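Local coordinates for NAD_Gly3P_dh, NAD-dependent glycerol-3-phosphate dehydrogenase (Streptosporangium roseum, PDB 5OCM), which reduces imines to amines as an imine reductase, binding NADP(H) as its nicotinamide cofactor, at residues L134-P138 with D162-S166; L265-A269 with M282-F286. One frame throughout, in Å; residues are numbered along the deposited sequence.

Contact 1. Residues L134-P138 with D162-S166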
ATOM      1  N   LEU A 134     -14.887  11.001   4.933  1.00 14.05           N
ATOM      2  CA  LEU A 134     -14.799  11.080   6.414  1.00 14.53           C
ATOM      3  C   LEU A 134     -15.290  12.455   6.841  1.00 14.42           C
ATOM      4  O   LEU A 134     -14.930  13.435   6.213  1.00 14.46           O
ATOM      5  CB  LEU A 134     -13.359  10.939   6.854  1.00 15.94           C
ATOM      6  CG  LEU A 134     -12.611   9.760   6.293  1.00 16.06           C
ATOM      7  CD1 LEU A 134     -11.175   9.721   6.804  1.00 17.44           C
ATOM      8  CD2 LEU A 134     -13.317   8.462   6.640  1.00 18.04           C
ATOM      9  N   TYR A 135     -16.079  12.502   7.921  1.00 11.26           N
ATOM     10  CA  TYR A 135     -16.633  13.784   8.393  1.00 11.58           C
ATOM     11  C   TYR A 135     -16.371  13.927   9.884  1.00 12.55           C
ATOM     12  O   TYR A 135     -16.442  12.938  10.641  1.00 12.65           O
ATOM     13  CB  TYR A 135     -18.146  13.813   8.164  1.00 12.27           C
ATOM     14  CG  TYR A 135     -18.515  13.917   6.732  1.00 13.43           C
ATOM     15  CD1 TYR A 135     -18.617  12.785   5.931  1.00 12.82           C
ATOM     16  CD2 TYR A 135     -18.687  15.158   6.124  1.00 15.32           C
ATOM     17  CE1 TYR A 135     -18.876  12.888   4.574  1.00 14.15           C
ATOM     18  CE2 TYR A 135     -18.940  15.281   4.789  1.00 14.67           C
ATOM     19  CZ  TYR A 135     -19.063  14.130   4.008  1.00 15.98           C
ATOM     20  OH  TYR A 135     -19.285  14.214   2.681  1.00 15.79           O
ATOM     21  N   SER A 136     -16.124  15.168  10.292  1.00 13.23           N
ATOM     22  CA  SER A 136     -16.033  15.511  11.695  1.00 13.29           C
ATOM     23  C   SER A 136     -16.782  16.751  11.975  1.00 13.48           C
ATOM     24  O   SER A 136     -16.969  17.618  11.094  1.00 14.76           O
ATOM     25  CB  SER A 136     -14.568  15.781  12.092  1.00 15.89           C
ATOM     26  OG  SER A 136     -13.770  14.729  11.693  1.00 20.91           O
ATOM     27  N   GLY A 137     -17.215  16.867  13.227  1.00 13.14           N
ATOM     28  CA  GLY A 137     -18.042  18.025  13.663  1.00 15.28           C
ATOM     29  C   GLY A 137     -19.198  17.486  14.475  1.00 15.26           C
ATOM     30  O   GLY A 137     -19.152  16.353  14.954  1.00 13.83           O
ATOM     31  N   PRO A 138     -20.237  18.294  14.656  1.00 16.67           N
ATOM     32  CA  PRO A 138     -21.352  17.835  15.548  1.00 16.95           C
ATOM     33  C   PRO A 138     -22.076  16.659  15.007  1.00 18.13           C
ATOM     34  O   PRO A 138     -22.488  16.647  13.826  1.00 18.23           O
ATOM     35  CB  PRO A 138     -22.278  19.048  15.647  1.00 17.76           C
ATOM     36  CG  PRO A 138     -21.655  20.123  14.853  1.00 19.08           C
ATOM     37  CD  PRO A 138     -20.399  19.689  14.188  1.00 18.13           C
ATOM     38  N   ASP A 162     -14.380  16.540  17.116  1.00 17.70           N
ATOM     39  CA  ASP A 162     -13.295  17.428  16.767  1.00 15.86           C
ATOM     40  C   ASP A 162     -13.156  17.594  15.272  1.00 15.58           C
ATOM     41  O   ASP A 162     -12.743  16.666  14.571  1.00 13.27           O
ATOM     42  CB  ASP A 162     -11.956  16.910  17.392  1.00 15.78           C
ATOM     43  CG  ASP A 162     -10.707  17.599  16.834  1.00 15.24           C
ATOM     44  OD1 ASP A 162     -10.706  18.784  16.402  1.00 13.79           O
ATOM     45  OD2 ASP A 162      -9.658  16.913  16.841  1.00 17.09           O
ATOM     46  N   HIS A 163     -13.396  18.804  14.787  1.00 17.33           N
ATOM     47  CA  HIS A 163     -13.345  19.124  13.355  1.00 16.99           C
ATOM     48  C   HIS A 163     -12.011  18.791  12.718  1.00 18.19           C
ATOM     49  O   HIS A 163     -11.975  18.459  11.551  1.00 21.11           O
ATOM     50  CB  HIS A 163     -13.659  20.586  13.136  1.00 18.79           C
ATOM     51  CG  HIS A 163     -15.088  20.952  13.408  1.00 18.45           C
ATOM     52  ND1 HIS A 163     -15.515  21.408  14.635  1.00 17.19           N
ATOM     53  CD2 HIS A 163     -16.171  20.942  12.605  1.00 16.67           C
ATOM     54  CE1 HIS A 163     -16.796  21.697  14.575  1.00 17.75           C
ATOM     55  NE2 HIS A 163     -17.227  21.389  13.352  1.00 18.10           N
ATOM     56  N   GLY A 164     -10.901  18.879  13.469  1.00 15.95           N
ATOM     57  CA  GLY A 164      -9.583  18.531  12.955  1.00 16.07           C
ATOM     58  C   GLY A 164      -9.320  17.102  12.669  1.00 16.61           C
ATOM     59  O   GLY A 164      -8.332  16.762  12.002  1.00 17.90           O
ATOM     60  N   LEU A 165     -10.168  16.185  13.115  1.00 17.34           N
ATOM     61  CA  LEU A 165      -9.885  14.720  12.939  1.00 16.24           C
ATOM     62  C   LEU A 165      -9.872  14.358  11.498  1.00 16.22           C
ATOM     63  O   LEU A 165      -9.066  13.511  11.096  1.00 13.96           O
ATOM     64  CB  LEU A 165     -10.946  13.868  13.633  1.00 18.24           C
ATOM     65  CG  LEU A 165     -10.749  13.642  15.132  1.00 22.39           C
ATOM     66  CD1 LEU A 165     -12.047  12.997  15.687  1.00 25.16           C
ATOM     67  CD2 LEU A 165      -9.496  12.820  15.398  1.00 25.32           C
ATOM     68  N   SER A 166     -10.798  14.917  10.681  1.00 14.72           N
ATOM     69  CA  SER A 166     -10.876  14.571   9.288  1.00 14.78           C
ATOM     70  C   SER A 166      -9.542  14.797   8.576  1.00 15.30           C
ATOM     71  O   SER A 166      -9.061  13.918   7.816  1.00 13.03           O
ATOM     72  CB  SER A 166     -12.015  15.336   8.593  1.00 16.81           C
ATOM     73  OG  SER A 166     -13.259  14.849   9.055  1.00 18.11           O
TER
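Ser136 and Ser166 join the end of a strand to the start of a long helix through their hydroxyls: Ser136 OG donates to Ser166 OG at 2.7 Å. Each OG lies beside its own backbone N and anti to the carbonyl carbon (chi1 -52° in Ser136, -70° in Ser166), which turns the two oxygens to face one another. Ser166 OG also bonds to Asp116 O, so this buried hydroxyl is gripped from two strands. At the turn before the helix, Asp162 OD1 takes a capping bond from Gly164 N at 2.9 Å, the amide arriving from above the carboxylate plane, and the same oxygen forms a salt bridge with Arg101.

Packing against carbon gathers round the His163 ring. Gly137 CA sits over one face, offset toward the rim, in a CH-pi contact 3.8 Å from the His163 centroid, while Pro138 CD lies 3.7 Å from His163 NE2, approaching at a slant. The bond from NE2 to Tyr114 O, with the Tyr114 ring alongside, helps to fix the rotation. A serine in place of His163 would probably leave Tyr114 O without this partner and open a gap over Gly137.

Parallel strands 131-136 and 155-160, joined by helix 139-149, form a beta-alpha-beta crossover; a turn from Asp162 then leads into helix 165-192, where Ser166 touches Leu159 and Leu134 packs on Tyr169 and Leu173, closing this edge of the nucleotide-binding domain.

Contact 2. Residues L265-A269 with M282-F286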
ATOM      1  N   LEU A 265      16.078   3.600   7.597  1.00 17.35           N
ATOM      2  CA  LEU A 265      15.171   3.611   8.743  1.00 18.69           C
ATOM      3  C   LEU A 265      15.302   2.304   9.503  1.00 16.33           C
ATOM      4  O   LEU A 265      15.350   2.330  10.757  1.00 17.00           O
ATOM      5  CB  LEU A 265      13.730   3.829   8.269  1.00 18.36           C
ATOM      6  CG  LEU A 265      13.376   5.223   7.779  1.00 18.42           C
ATOM      7  CD1 LEU A 265      12.065   5.235   6.960  1.00 19.53           C
ATOM      8  CD2 LEU A 265      13.235   6.239   8.890  1.00 21.68           C
ATOM      9  N   ALA A 266      15.351   1.170   8.800  1.00 14.73           N
ATOM     10  CA  ALA A 266      15.500  -0.091   9.462  1.00 15.80           C
ATOM     11  C   ALA A 266      16.867  -0.192  10.240  1.00 18.25           C
ATOM     12  O   ALA A 266      16.947  -0.779  11.310  1.00 18.57           O
ATOM     13  CB  ALA A 266      15.364  -1.232   8.498  1.00 15.74           C
ATOM     14  N   ASP A 267      17.905   0.397   9.691  1.00 19.82           N
ATOM     15  CA  ASP A 267      19.227   0.437  10.352  1.00 20.34           C
ATOM     16  C   ASP A 267      19.192   1.141  11.697  1.00 21.12           C
ATOM     17  O   ASP A 267      19.973   0.777  12.575  1.00 18.08           O
ATOM     18  CB  ASP A 267      20.288   1.145   9.458  1.00 24.96           C
ATOM     19  CG  ASP A 267      20.807   0.267   8.372  1.00 27.77           C
ATOM     20  OD1 ASP A 267      20.618  -0.984   8.401  1.00 36.68           O
ATOM     21  OD2 ASP A 267      21.408   0.864   7.467  1.00 37.28           O
ATOM     22  N   ARG A 268      18.285   2.090  11.892  1.00 18.02           N
ATOM     23  CA  ARG A 268      18.103   2.709  13.187  1.00 19.69           C
ATOM     24  C   ARG A 268      17.547   1.716  14.208  1.00 19.92           C
ATOM     25  O   ARG A 268      17.986   1.710  15.378  1.00 19.06           O
ATOM     26  CB  ARG A 268      17.233   3.941  13.125  1.00 20.75           C
ATOM     27  CG  ARG A 268      17.830   5.016  12.247  1.00 23.66           C
ATOM     28  CD  ARG A 268      16.958   6.201  12.126  1.00 22.97           C
ATOM     29  NE  ARG A 268      17.444   7.052  11.043  1.00 21.10           N
ATOM     30  CZ  ARG A 268      16.794   8.095  10.558  1.00 26.38           C
ATOM     31  NH1 ARG A 268      17.332   8.804   9.567  1.00 27.52           N
ATOM     32  NH2 ARG A 268      15.582   8.440  11.029  1.00 23.80           N
ATOM     33  N   ALA A 269      16.639   0.841  13.774  1.00 17.47           N
ATOM     34  CA  ALA A 269      16.127  -0.186  14.659  1.00 19.19           C
ATOM     35  C   ALA A 269      17.249  -1.181  14.981  1.00 19.58           C
ATOM     36  O   ALA A 269      17.394  -1.637  16.100  1.00 18.34           O
ATOM     37  CB  ALA A 269      14.954  -0.910  14.014  1.00 18.65           C
ATOM     38  N   MET A 282       9.253  -0.917  14.123  1.00 14.33           N
ATOM     39  CA  MET A 282       9.581   0.270  13.339  1.00 14.42           C
ATOM     40  C   MET A 282       8.755   1.486  13.696  1.00 14.60           C
ATOM     41  O   MET A 282       9.187   2.613  13.400  1.00 13.23           O
ATOM     42  CB  MET A 282       9.435  -0.023  11.848  1.00 16.11           C
ATOM     43  CG  MET A 282      10.519  -0.951  11.338  1.00 18.05           C
ATOM     44  SD  MET A 282      12.184  -0.263  11.429  1.00 18.49           S
ATOM     45  CE  MET A 282      11.992   1.229  10.510  1.00 22.64           C
ATOM     46  N   ILE A 283       7.609   1.317  14.370  1.00 13.10           N
ATOM     47  CA  ILE A 283       6.856   2.456  14.820  1.00 13.49           C
ATOM     48  C   ILE A 283       7.736   3.441  15.594  1.00 14.24           C
ATOM     49  O   ILE A 283       7.524   4.674  15.507  1.00 15.00           O
ATOM     50  CB  ILE A 283       5.652   2.024  15.744  1.00 13.69           C
ATOM     51  CG1 ILE A 283       4.754   3.187  16.100  1.00 15.34           C
ATOM     52  CG2 ILE A 283       6.090   1.331  17.031  1.00 14.60           C
ATOM     53  CD1 ILE A 283       4.010   3.711  14.897  1.00 13.62           C
ATOM     54  N   GLU A 284       8.725   2.919  16.343  1.00 15.77           N
ATOM     55  CA  GLU A 284       9.577   3.787  17.164  1.00 18.56           C
ATOM     56  C   GLU A 284      10.408   4.756  16.298  1.00 16.88           C
ATOM     57  O   GLU A 284      10.754   5.830  16.751  1.00 18.14           O
ATOM     58  CB  GLU A 284      10.494   2.969  18.082  1.00 21.20           C
ATOM     59  CG  GLU A 284       9.718   2.076  19.047  1.00 27.42           C
ATOM     60  CD  GLU A 284      10.530   1.362  20.091  1.00 28.97           C
ATOM     61  OE1 GLU A 284      11.741   1.345  19.963  1.00 29.79           O
ATOM     62  OE2 GLU A 284       9.920   0.841  21.040  1.00 29.55           O
ATOM     63  N   GLN A 285      10.674   4.402  15.036  1.00 15.05           N
ATOM     64  CA  GLN A 285      11.395   5.309  14.142  1.00 15.96           C
ATOM     65  C   GLN A 285      10.548   6.451  13.587  1.00 18.50           C
ATOM     66  O   GLN A 285      11.088   7.405  13.055  1.00 17.86           O
ATOM     67  CB  GLN A 285      12.039   4.531  13.006  1.00 17.29           C
ATOM     68  CG  GLN A 285      12.944   3.406  13.514  1.00 17.43           C
ATOM     69  CD  GLN A 285      13.947   3.928  14.539  1.00 18.79           C
ATOM     70  OE1 GLN A 285      14.472   5.059  14.408  1.00 20.97           O
ATOM     71  NE2 GLN A 285      14.185   3.148  15.577  1.00 19.42           N
ATOM     72  N   PHE A 286       9.222   6.370  13.722  1.00 17.69           N
ATOM     73  CA  PHE A 286       8.315   7.402  13.213  1.00 17.99           C
ATOM     74  C   PHE A 286       7.793   8.362  14.245  1.00 17.93           C
ATOM     75  O   PHE A 286       7.303   9.437  13.858  1.00 18.45           O
ATOM     76  CB  PHE A 286       7.211   6.771  12.392  1.00 16.94           C
ATOM     77  CG  PHE A 286       7.723   5.975  11.224  1.00 16.15           C
ATOM     78  CD1 PHE A 286       8.283   6.604  10.119  1.00 18.04           C
ATOM     79  CD2 PHE A 286       7.718   4.609  11.248  1.00 16.58           C
ATOM     80  CE1 PHE A 286       8.779   5.861   9.062  1.00 16.29           C
ATOM     81  CE2 PHE A 286       8.206   3.863  10.196  1.00 15.00           C
ATOM     82  CZ  PHE A 286       8.788   4.490   9.107  1.00 16.05           C
TER
HETATM   83  O   HOH W   1      13.914   7.334  12.845  1.00 21.34           O
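Met282 packs closely against helix 257-271, reaching its backbone as well as its side chains. Its chain folds back at chi2 and chi3 (-64° and -56°), which brings CE to 3.5 Å from Leu265 O and 3.8 Å from Leu265 CB, while SD rests 3.8 Å from Ala269 CB. The small alanine lets the sulfur come close to the helix. Beside it, Leu265 CD1 lies 4.0 Å from Phe286 CE1 and as near to CZ, the two side chains crossing at about a right angle.

The other side is polar, partly exposed and bridged by a water. Gln285, bent at chi2, turns its amide toward the helix and crosses Arg268 obliquely, the amide and guanidinium planes 75° apart, with Gln285 OE1 3.2 Å from Arg268 CB. No direct hydrogen bond crosses here; instead one water accepts from Arg268 NH2 in the guanidinium plane at 2.7 Å and donates to both Gln285 O and Gln285 OE1. The guanidinium also pairs with Glu257 of the second subunit and bonds to Ser290.

Leu185 of the second subunit packs on both Met282 and Phe286. The arrangement is a short helical turn near the C-terminus packed on helix 257-271 at the dimer interface, in keeping with the all-helical C-terminal domain of the 6-phosphogluconate dehydrogenase-like reductases.

How the contacts relate
Contact 1 lies at the passage between the two domains and contact 2 near the C-terminus. Both segments of contact 1 precede those of contact 2 along the chain; the centres of the two contacts are 31 Å apart and their nearest atoms about 16 Å. Contact 1 joins the sheet of the Rossmann-type domain, through strand 131-136, to the start of helix 165-192, the helix that leads into the C-terminal domain. Contact 2 lies wholly within that domain, on helix 257-271 and the short helix 283-286. No sheet is shared, but both reach the second subunit, contact 1 through Leu134 on Phe204 of that subunit, so the dimer draws on both regions of the chain.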